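Local coordinates for putative nitrate transport protein (Thermoplasma volcanium, PDB 3MST) that is of unknown function but probably binds a small solute, perhaps nitrate, for transport, at residues M80-G85 with I140-S145; Y93-G98 with A134-E139. All coordinates share one frame; numbering follows the deposited sequence.

Contact 1. Residues M80-G85 with I140-S145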
loop_
_atom_site.group_PDB
_atom_site.type_symbol
_atom_site.label_atom_id
_atom_site.label_comp_id
_atom_site.label_asym_id
_atom_site.label_seq_id
_atom_site.Cartn_x
_atom_site.Cartn_y
_atom_site.Cartn_z
HETATM N N MSE A 80 0.786 3.921 5.949
HETATM C CA MSE A 80 0.315 2.609 6.431
HETATM C C MSE A 80 1.157 2.027 7.560
HETATM O O MSE A 80 0.727 1.064 8.194
HETATM C CB MSE A 80 0.368 1.604 5.276
HETATM C CG MSE A 80 -0.463 1.974 4.106
HETATM SE SE MSE A 80 -0.302 0.813 2.602
HETATM C CE MSE A 80 1.344 1.433 1.864
ATOM N N TYR A 81 2.359 2.574 7.773
ATOM C CA TYR A 81 3.350 1.959 8.675
ATOM C C TYR A 81 3.827 2.920 9.760
ATOM O O TYR A 81 3.865 4.154 9.564
ATOM C CB TYR A 81 4.581 1.503 7.854
ATOM C CG TYR A 81 4.230 0.444 6.833
ATOM C CD1 TYR A 81 3.898 -0.841 7.223
ATOM C CD2 TYR A 81 4.133 0.739 5.488
ATOM C CE1 TYR A 81 3.502 -1.798 6.317
ATOM C CE2 TYR A 81 3.750 -0.227 4.579
ATOM C CZ TYR A 81 3.431 -1.468 4.981
ATOM O OH TYR A 81 3.019 -2.385 4.043
ATOM N N SER A 82 4.235 2.323 10.894
ATOM C CA SER A 82 4.738 3.036 12.029
ATOM C C SER A 82 6.106 2.480 12.422
ATOM O O SER A 82 6.350 1.275 12.293
ATOM C CB SER A 82 3.835 2.838 13.234
ATOM O OG SER A 82 2.729 3.746 13.188
ATOM N N ILE A 83 6.991 3.376 12.821
ATOM C CA ILE A 83 8.290 3.028 13.370
ATOM C C ILE A 83 8.181 3.090 14.898
ATOM O O ILE A 83 7.776 4.092 15.476
ATOM C CB ILE A 83 9.369 3.987 12.852
ATOM C CG1 ILE A 83 9.445 3.985 11.322
ATOM C CG2 ILE A 83 10.755 3.673 13.507
ATOM C CD1 ILE A 83 10.215 5.228 10.757
ATOM N N LEU A 84 8.567 2.005 15.539
ATOM C CA LEU A 84 8.589 1.841 16.980
ATOM C C LEU A 84 10.031 1.856 17.457
ATOM O O LEU A 84 10.931 1.412 16.770
ATOM C CB LEU A 84 7.974 0.519 17.378
ATOM C CG LEU A 84 6.646 0.142 16.706
ATOM C CD1 LEU A 84 6.130 -1.192 17.299
ATOM C CD2 LEU A 84 5.592 1.263 16.860
ATOM N N GLY A 85 10.256 2.338 18.663
ATOM C CA GLY A 85 11.545 2.181 19.272
ATOM C C GLY A 85 12.638 3.100 18.782
ATOM O O GLY A 85 12.388 4.204 18.238
ATOM N N ILE A 140 -0.921 -2.923 13.904
ATOM C CA ILE A 140 -0.119 -3.557 14.963
ATOM C C ILE A 140 0.136 -2.617 16.103
ATOM O O ILE A 140 -0.049 -2.965 17.285
ATOM C CB ILE A 140 1.202 -4.152 14.360
ATOM C CG1 ILE A 140 0.880 -5.190 13.285
ATOM C CG2 ILE A 140 2.108 -4.639 15.475
ATOM C CD1 ILE A 140 0.047 -6.368 13.725
ATOM N N SER A 141 0.595 -1.419 15.807
ATOM C CA SER A 141 0.884 -0.409 16.801
ATOM C C SER A 141 1.025 0.930 16.096
ATOM O O SER A 141 1.596 1.004 15.004
ATOM C CB SER A 141 2.174 -0.741 17.603
ATOM O OG SER A 141 2.364 0.156 18.684
ATOM N N ILE A 142 0.557 1.979 16.771
ATOM C CA ILE A 142 0.824 3.328 16.328
ATOM C C ILE A 142 2.163 3.760 16.846
ATOM O O ILE A 142 2.584 3.495 17.977
ATOM C CB ILE A 142 -0.242 4.311 16.774
ATOM C CG1 ILE A 142 -1.562 3.894 16.150
ATOM C CG2 ILE A 142 0.117 5.736 16.335
ATOM C CD1 ILE A 142 -1.406 3.434 14.714
ATOM N N GLY A 143 2.882 4.408 15.973
ATOM C CA GLY A 143 4.177 4.954 16.379
ATOM C C GLY A 143 4.511 6.135 15.481
ATOM O O GLY A 143 3.600 6.836 15.020
ATOM N N LYS A 144 5.782 6.324 15.172
ATOM C CA LYS A 144 6.198 7.460 14.330
ATOM C C LYS A 144 5.813 7.110 12.911
ATOM O O LYS A 144 6.111 6.019 12.442
ATOM C CB LYS A 144 7.712 7.703 14.399
ATOM C CG LYS A 144 8.229 8.748 13.434
ATOM C CD LYS A 144 9.760 9.016 13.563
ATOM C CE LYS A 144 10.219 10.172 12.630
ATOM N NZ LYS A 144 11.249 11.025 13.220
ATOM N N SER A 145 5.193 8.051 12.198
ATOM C CA SER A 145 4.787 7.806 10.806
ATOM C C SER A 145 5.968 7.480 9.912
ATOM O O SER A 145 6.941 8.250 9.856
ATOM C CB SER A 145 4.075 9.061 10.280
ATOM O OG SER A 145 4.039 9.101 8.875
#

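Contact 2. Residues Y93-G98 with A134-E139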
loop_
_atom_site.group_PDB
_atom_site.type_symbol
_atom_site.label_atom_id
_atom_site.label_comp_id
_atom_site.label_asym_id
_atom_site.label_seq_id
_atom_site.Cartn_x
_atom_site.Cartn_y
_atom_site.Cartn_z
ATOM N N TYR A 93 13.224 -4.562 13.520
ATOM C CA TYR A 93 12.338 -5.728 13.448
ATOM C C TYR A 93 11.157 -5.398 12.540
ATOM O O TYR A 93 10.655 -4.260 12.593
ATOM C CB TYR A 93 11.859 -6.078 14.882
ATOM C CG TYR A 93 12.912 -6.829 15.687
ATOM C CD1 TYR A 93 13.908 -6.136 16.347
ATOM C CD2 TYR A 93 12.983 -8.219 15.642
ATOM C CE1 TYR A 93 14.906 -6.809 17.029
ATOM C CE2 TYR A 93 13.980 -8.892 16.324
ATOM C CZ TYR A 93 14.941 -8.158 17.001
ATOM O OH TYR A 93 15.956 -8.790 17.686
ATOM N N THR A 94 10.719 -6.363 11.749
ATOM C CA THR A 94 9.559 -6.136 10.885
ATOM C C THR A 94 8.842 -7.447 10.646
ATOM O O THR A 94 9.092 -8.440 11.354
ATOM C CB THR A 94 10.003 -5.410 9.599
ATOM O OG1 THR A 94 8.862 -4.868 8.922
ATOM C CG2 THR A 94 10.809 -6.302 8.685
ATOM N N LEU A 95 7.901 -7.422 9.719
ATOM C CA LEU A 95 7.074 -8.556 9.384
ATOM C C LEU A 95 7.758 -9.523 8.417
ATOM O O LEU A 95 8.963 -9.441 8.246
ATOM C CB LEU A 95 5.703 -8.055 8.940
ATOM C CG LEU A 95 4.848 -7.352 9.993
ATOM C CD1 LEU A 95 4.772 -8.175 11.270
ATOM C CD2 LEU A 95 5.216 -5.937 10.251
ATOM N N ARG A 96 7.060 -10.501 7.867
ATOM C CA ARG A 96 7.788 -11.523 7.142
ATOM C C ARG A 96 8.417 -10.970 5.862
ATOM O O ARG A 96 7.967 -9.976 5.295
ATOM C CB ARG A 96 6.876 -12.705 6.823
ATOM C CG ARG A 96 5.797 -12.355 5.806
ATOM C CD ARG A 96 4.690 -13.419 5.686
ATOM N NE ARG A 96 3.803 -13.060 4.584
ATOM C CZ ARG A 96 2.739 -12.282 4.711
ATOM N NH1 ARG A 96 2.401 -11.820 5.898
ATOM N NH2 ARG A 96 2.000 -11.987 3.658
ATOM N N LYS A 97 9.462 -11.659 5.409
ATOM C CA LYS A 97 10.194 -11.309 4.197
ATOM C C LYS A 97 9.274 -11.234 2.983
ATOM O O LYS A 97 8.363 -12.074 2.784
ATOM C CB LYS A 97 11.310 -12.319 3.894
ATOM C CG LYS A 97 12.456 -12.328 4.853
ATOM C CD LYS A 97 13.546 -13.346 4.459
ATOM C CE LYS A 97 14.828 -13.249 5.293
ATOM N NZ LYS A 97 14.727 -12.916 6.742
ATOM N N GLY A 98 9.534 -10.220 2.157
ATOM C CA GLY A 98 8.799 -9.980 0.944
ATOM C C GLY A 98 7.515 -9.188 1.089
ATOM O O GLY A 98 6.874 -8.888 0.079
ATOM N N ALA A 134 11.382 -1.108 15.284
ATOM C CA ALA A 134 10.547 -1.978 14.482
ATOM C C ALA A 134 9.793 -1.116 13.458
ATOM O O ALA A 134 9.551 0.066 13.691
ATOM C CB ALA A 134 9.567 -2.784 15.314
ATOM N N LEU A 135 9.386 -1.759 12.370
ATOM C CA LEU A 135 8.550 -1.148 11.352
ATOM C C LEU A 135 7.368 -2.079 11.159
ATOM O O LEU A 135 7.531 -3.232 10.734
ATOM C CB LEU A 135 9.316 -0.951 10.062
ATOM C CG LEU A 135 8.629 -0.097 8.977
ATOM C CD1 LEU A 135 7.440 -0.775 8.318
ATOM C CD2 LEU A 135 8.230 1.247 9.477
ATOM N N VAL A 136 6.178 -1.610 11.510
ATOM C CA VAL A 136 4.983 -2.444 11.504
ATOM C C VAL A 136 3.836 -1.690 10.865
ATOM O O VAL A 136 3.819 -0.463 10.816
ATOM C CB VAL A 136 4.567 -2.876 12.964
ATOM C CG1 VAL A 136 5.687 -3.668 13.618
ATOM C CG2 VAL A 136 4.207 -1.657 13.804
ATOM N N GLY A 137 2.845 -2.412 10.393
ATOM C CA GLY A 137 1.612 -1.749 9.984
ATOM C C GLY A 137 0.958 -1.063 11.164
ATOM O O GLY A 137 1.021 -1.522 12.300
ATOM N N ASN A 138 0.198 -0.011 10.893
ATOM C CA ASN A 138 -0.445 0.764 11.943
ATOM C C ASN A 138 -1.478 -0.065 12.716
ATOM O O ASN A 138 -1.778 0.259 13.837
ATOM C CB ASN A 138 -1.116 2.006 11.370
ATOM C CG ASN A 138 -0.135 2.990 10.810
ATOM O OD1 ASN A 138 1.039 2.985 11.192
ATOM N ND2 ASN A 138 -0.612 3.854 9.919
ATOM N N GLU A 139 -1.973 -1.143 12.119
ATOM C CA GLU A 139 -2.908 -2.038 12.816
ATOM C C GLU A 139 -2.241 -2.813 13.946
ATOM O O GLU A 139 -2.919 -3.251 14.897
ATOM C CB GLU A 139 -3.625 -2.997 11.871
ATOM C CG GLU A 139 -2.832 -4.186 11.281
ATOM C CD GLU A 139 -1.814 -3.827 10.203
ATOM O OE1 GLU A 139 -1.725 -2.653 9.775
ATOM O OE2 GLU A 139 -1.101 -4.771 9.774
#

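Contact 1. Residues M80-G85 with I140-S145
Ser82 and Ile83 of strand 81-85 pair with Ser145 and Lys144 at the edge of a five-stranded mixed β-sheet, in a strand order consistent with a domain of a type II periplasmic-binding-protein fold. Strand 81-85 is the antiparallel member of this sheet, and the short strand 144-145 closes it on one side. Ile83 and Lys144 form the hydrogen-bonded antiparallel pair: Ile83 N donates to Lys144 O at 2.8 Å and Lys144 N returns the bond to Ile83 O at 3.0 Å. Next to it, the non-hydrogen-bonded pair Ser82 and Ser145 puts Ser82 CA 3.3 Å from Lys144 O, a CA-H...O contact.

At Gly143, just before strand 144-145, a side chain reaches the backbone instead. The hydroxyl of Ser82 lies anti to its own carbonyl carbon (chi1 -83°), which turns OG to Gly143 N; the resulting bond is weak, 2.9 Å long and bent to 141°. The same OG is hydrogen-bonded to Asn138 OD1, so this buried hydroxyl ties together both ends of the turn leading into strand 144-145. Ser82 CB meanwhile sits 3.4 Å from Ser141 O.

On the face carrying Ile83, only CB of Lys144 stays close to the partner strand, 3.8 Å from Ile83 O, and the rest of the chain runs outward to a salt bridge with Glu152. Ser145 is the N-cap of helix 146-152, its OG bonded to Asn148 N and Asp79. Farther along, Leu84 sends both methyls over Ser141: CD1 lies 4.0 Å from Ser141 CB, while CD2 reaches Ser141 OG at 3.9 Å.

Contact 2. Residues Y93-G98 with A134-E139
With chi1 at -165°, the hydroxyl of Thr94 is swung to the far side of its residue from the backbone N, and OG1 thereby meets Leu135 O as donor at 2.8 Å, tilted 21° from the carbonyl plane. In Leu95, CG lies beside the backbone N (chi1 -66°), and the CD2 branch reaches the partner strand, 3.7 Å from Val136 CA and 4.1 Å from Val136 CG1. These groups extend a short parallel pairing of strands 91-94 and 133-137 in the mixed β-sheet of this α/β domain, where helix 100-112 covers Thr94 and Leu95 and helix 121-129 packs on Tyr93 and Ala134. Leu135 N donates to Tyr93 O at 2.8 Å, and Ala134 CA adds a CA-H...O contact to that oxygen. Beyond this the strands diverge: Leu95 N stands 4.3 Å from Leu135 O, and the Thr94 hydroxyl supplies the bond instead. A valine in place of Thr94 would probably leave Leu135 O without this donor and let the diverging strand ends part more easily. On the face carrying Tyr93 and Ala134, their CB atoms touch at 4.0 Å.

In the fold
Contacts 1 and 2 have centres about 9 Å apart and belong to one sheet, in which strands 81-85 and 133-137 are neighbours; together they account for four of its five strands. The two are joined directly where Ser82 N lies 2.8 Å from Val136 O, a probable hydrogen bond between the neighbouring strands. Bound acetate comes within about 4 Å of the Tyr81 side chain and of Gly137, and an unidentified ligand within about 4 Å of Tyr81. These molecules probably came from the crystallisation liquor, but may mark a pocket where the two contacts meet.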